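Local coordinates for alginate biosynthesis protein AlgX (Pseudomonas aeruginosa, PDB 4KNC) that takes part in the O-acetylation of the exopolysaccharide alginate and protects the polymer from degradation as it crosses the periplasm, at residues Trp374-Arg379 with Gln411-Glu416. Numbering follows the deposited sequence.
Sequences WYMNGR and QFLSLE
W374 reaches along the neighbouring strand past S414 to E416, and its side chain can be followed atom by atom. CB sits 3.4 Å from S414 OG and also touches L413 CD2. With CG beside the backbone N (chi1 -72°), and itself near S414 OG, the NE1 edge of the indole faces E416. CD1 passes S414 OG at 3.2 Å, and NE1 then meets E416 OE2 at the ring edge, 3.3 Å away, in a weak hydrogen bond; the carboxylate is turned 76° from the indole plane. The backbones pair as well: W374 N donates to S414 O, while W374 O accepts from both L413 N (2.7 Å) and S414 N (3.0 Å). Beyond this doubled grip, M376 N donates to Q411 O at 2.8 Å. M376 CG packs on Q411 CB at 3.5 Å, and the chain bends at chi2, carrying SD and CE to L413 CD1. Y375 turns a ring edge to the Q411 carbonyl, its OH hydrogen-bonded to S352 OG. Two residues, L413 and S414, thus oppose W374: a classic beta bulge in the antiparallel pairing of strands 368-375 and 412-418, just before a type I turn, in the carbohydrate-binding module.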
ATOM      1  N   TRP A 374      15.984  19.040 -16.018  1.00 60.80           N
ATOM      2  CA  TRP A 374      17.015  19.266 -17.031  1.00 54.93           C
ATOM      3  C   TRP A 374      18.410  19.200 -16.429  1.00 70.23           C
ATOM      4  O   TRP A 374      18.651  19.693 -15.309  1.00 75.21           O
ATOM      5  CB  TRP A 374      16.859  20.639 -17.707  1.00 53.27           C
ATOM      6  CG  TRP A 374      15.693  20.751 -18.633  1.00 65.18           C
ATOM      7  CD1 TRP A 374      14.446  21.214 -18.327  1.00 65.60           C
ATOM      8  CD2 TRP A 374      15.658  20.396 -20.021  1.00 63.54           C
ATOM      9  NE1 TRP A 374      13.636  21.164 -19.436  1.00 67.44           N
ATOM     10  CE2 TRP A 374      14.357  20.666 -20.489  1.00 66.16           C
ATOM     11  CE3 TRP A 374      16.598  19.871 -20.911  1.00 63.35           C
ATOM     12  CZ2 TRP A 374      13.974  20.429 -21.810  1.00 69.34           C
ATOM     13  CZ3 TRP A 374      16.214  19.642 -22.223  1.00 64.63           C
ATOM     14  CH2 TRP A 374      14.919  19.920 -22.658  1.00 68.51           C
ATOM     15  N   TYR A 375      19.331  18.633 -17.204  1.00 65.09           N
ATOM     16  CA  TYR A 375      20.727  18.548 -16.820  1.00 68.13           C
ATOM     17  C   TYR A 375      21.599  19.416 -17.726  1.00 68.35           C
ATOM     18  O   TYR A 375      21.169  19.837 -18.797  1.00 71.82           O
ATOM     19  CB  TYR A 375      21.180  17.088 -16.843  1.00 72.06           C
ATOM     20  CG  TYR A 375      20.363  16.220 -15.916  1.00 76.31           C
ATOM     21  CD1 TYR A 375      20.592  16.230 -14.547  1.00 80.32           C
ATOM     22  CD2 TYR A 375      19.346  15.410 -16.404  1.00 80.26           C
ATOM     23  CE1 TYR A 375      19.845  15.448 -13.689  1.00 80.05           C
ATOM     24  CE2 TYR A 375      18.591  14.623 -15.553  1.00 80.70           C
ATOM     25  CZ  TYR A 375      18.847  14.648 -14.197  1.00 80.03           C
ATOM     26  OH  TYR A 375      18.105  13.873 -13.340  1.00 77.35           O
ATOM     27  N   MET A 376      22.825  19.674 -17.289  1.00 71.25           N
ATOM     28  CA  MET A 376      23.762  20.546 -17.999  1.00 75.65           C
ATOM     29  C   MET A 376      24.172  20.032 -19.385  1.00 80.12           C
ATOM     30  O   MET A 376      24.881  20.720 -20.116  1.00 83.40           O
ATOM     31  CB  MET A 376      25.009  20.790 -17.144  1.00 82.01           C
ATOM     32  CG  MET A 376      24.735  21.454 -15.798  1.00 88.21           C
ATOM     33  SD  MET A 376      24.800  23.256 -15.822  1.00 88.98           S
ATOM     34  CE  MET A 376      24.462  23.644 -14.105  1.00 82.72           C
ATOM     35  N   ASN A 377      23.718  18.834 -19.742  1.00 79.17           N
ATOM     36  CA  ASN A 377      24.050  18.220 -21.025  1.00 77.13           C
ATOM     37  C   ASN A 377      22.854  18.156 -21.977  1.00 76.43           C
ATOM     38  O   ASN A 377      22.861  17.409 -22.955  1.00 74.02           O
ATOM     39  CB  ASN A 377      24.580  16.812 -20.785  1.00 77.44           C
ATOM     40  CG  ASN A 377      23.688  16.021 -19.862  1.00 84.64           C
ATOM     41  OD1 ASN A 377      22.558  15.692 -20.213  1.00 76.65           O
ATOM     42  ND2 ASN A 377      24.181  15.729 -18.665  1.00 94.68           N
ATOM     43  N   GLY A 378      21.818  18.931 -21.677  1.00 75.78           N
ATOM     44  CA  GLY A 378      20.648  18.992 -22.528  1.00 74.99           C
ATOM     45  C   GLY A 378      19.678  17.830 -22.380  1.00 80.85           C
ATOM     46  O   GLY A 378      18.610  17.849 -22.986  1.00 87.18           O
ATOM     47  N   ARG A 379      20.036  16.816 -21.594  1.00 79.33           N
ATOM     48  CA  ARG A 379      19.115  15.705 -21.342  1.00 79.66           C
ATOM     49  C   ARG A 379      18.017  16.115 -20.371  1.00 75.06           C
ATOM     50  O   ARG A 379      18.159  17.088 -19.629  1.00 69.91           O
ATOM     51  CB  ARG A 379      19.849  14.479 -20.796  1.00 89.01           C
ATOM     52  CG  ARG A 379      20.371  13.527 -21.858  1.00 94.59           C
ATOM     53  CD  ARG A 379      19.243  12.713 -22.470  1.00 98.21           C
ATOM     54  NE  ARG A 379      19.749  11.706 -23.397  1.00107.82           N
ATOM     55  CZ  ARG A 379      19.812  11.863 -24.717  1.00118.55           C
ATOM     56  NH1 ARG A 379      19.390  12.991 -25.277  1.00120.55           N
ATOM     57  NH2 ARG A 379      20.294  10.891 -25.481  1.00122.11           N
ATOM     58  N   GLN A 411      24.808  16.704 -14.054  1.00 72.45           N
ATOM     59  CA  GLN A 411      24.687  17.936 -13.277  1.00 70.52           C
ATOM     60  C   GLN A 411      23.318  18.599 -13.458  1.00 69.30           C
ATOM     61  O   GLN A 411      22.927  18.959 -14.571  1.00 70.34           O
ATOM     62  CB  GLN A 411      25.797  18.927 -13.639  1.00 66.19           C
ATOM     63  CG  GLN A 411      27.183  18.507 -13.199  1.00 71.39           C
ATOM     64  CD  GLN A 411      27.343  18.497 -11.692  1.00 75.57           C
ATOM     65  OE1 GLN A 411      27.373  19.548 -11.050  1.00 76.11           O
ATOM     66  NE2 GLN A 411      27.449  17.302 -11.118  1.00 81.13           N
ATOM     67  N   PHE A 412      22.602  18.754 -12.348  1.00 66.84           N
ATOM     68  CA  PHE A 412      21.297  19.403 -12.336  1.00 62.72           C
ATOM     69  C   PHE A 412      21.354  20.813 -12.932  1.00 68.03           C
ATOM     70  O   PHE A 412      22.233  21.613 -12.599  1.00 72.57           O
ATOM     71  CB  PHE A 412      20.759  19.457 -10.904  1.00 54.78           C
ATOM     72  CG  PHE A 412      19.421  20.141 -10.774  1.00 62.34           C
ATOM     73  CD1 PHE A 412      18.255  19.492 -11.138  1.00 60.39           C
ATOM     74  CD2 PHE A 412      19.334  21.432 -10.274  1.00 68.09           C
ATOM     75  CE1 PHE A 412      17.018  20.124 -11.017  1.00 63.84           C
ATOM     76  CE2 PHE A 412      18.110  22.068 -10.146  1.00 62.14           C
ATOM     77  CZ  PHE A 412      16.946  21.410 -10.521  1.00 62.69           C
ATOM     78  N   LEU A 413      20.424  21.106 -13.835  1.00 66.37           N
ATOM     79  CA  LEU A 413      20.283  22.459 -14.336  1.00 65.63           C
ATOM     80  C   LEU A 413      18.952  23.062 -13.914  1.00 65.93           C
ATOM     81  O   LEU A 413      18.911  24.169 -13.380  1.00 68.82           O
ATOM     82  CB  LEU A 413      20.396  22.506 -15.853  1.00 67.09           C
ATOM     83  CG  LEU A 413      19.974  23.893 -16.346  1.00 63.88           C
ATOM     84  CD1 LEU A 413      21.092  24.920 -16.107  1.00 61.65           C
ATOM     85  CD2 LEU A 413      19.552  23.851 -17.793  1.00 59.97           C
ATOM     86  N   SER A 414      17.855  22.348 -14.146  1.00 71.99           N
ATOM     87  CA  SER A 414      16.562  22.933 -13.781  1.00 67.38           C
ATOM     88  C   SER A 414      15.453  21.955 -13.392  1.00 60.95           C
ATOM     89  O   SER A 414      15.474  20.780 -13.754  1.00 61.75           O
ATOM     90  CB  SER A 414      16.058  23.871 -14.887  1.00 62.11           C
ATOM     91  OG  SER A 414      15.360  23.146 -15.879  1.00 60.98           O
ATOM     92  N   LEU A 415      14.493  22.473 -12.631  1.00 56.07           N
ATOM     93  CA  LEU A 415      13.251  21.779 -12.361  1.00 56.86           C
ATOM     94  C   LEU A 415      12.083  22.642 -12.826  1.00 65.27           C
ATOM     95  O   LEU A 415      11.995  23.827 -12.475  1.00 66.31           O
ATOM     96  CB  LEU A 415      13.093  21.462 -10.872  1.00 61.45           C
ATOM     97  CG  LEU A 415      11.679  20.994 -10.482  1.00 61.51           C
ATOM     98  CD1 LEU A 415      11.358  19.639 -11.089  1.00 64.02           C
ATOM     99  CD2 LEU A 415      11.483  20.959  -8.969  1.00 59.24           C
ATOM    100  N   GLU A 416      11.190  22.026 -13.601  1.00 57.94           N
ATOM    101  CA  GLU A 416      10.029  22.688 -14.166  1.00 53.53           C
ATOM    102  C   GLU A 416       8.779  21.921 -13.788  1.00 54.11           C
ATOM    103  O   GLU A 416       8.809  20.695 -13.665  1.00 53.70           O
ATOM    104  CB  GLU A 416      10.121  22.727 -15.694  1.00 55.28           C
ATOM    105  CG  GLU A 416      11.268  23.537 -16.254  1.00 52.74           C
ATOM    106  CD  GLU A 416      11.321  23.483 -17.776  1.00 61.67           C
ATOM    107  OE1 GLU A 416      11.903  24.403 -18.386  1.00 69.13           O
ATOM    108  OE2 GLU A 416      10.780  22.521 -18.364  1.00 55.57           O
TER
HETATM  109  O   HOH W   1      25.258  17.271 -16.962  1.00 78.16           O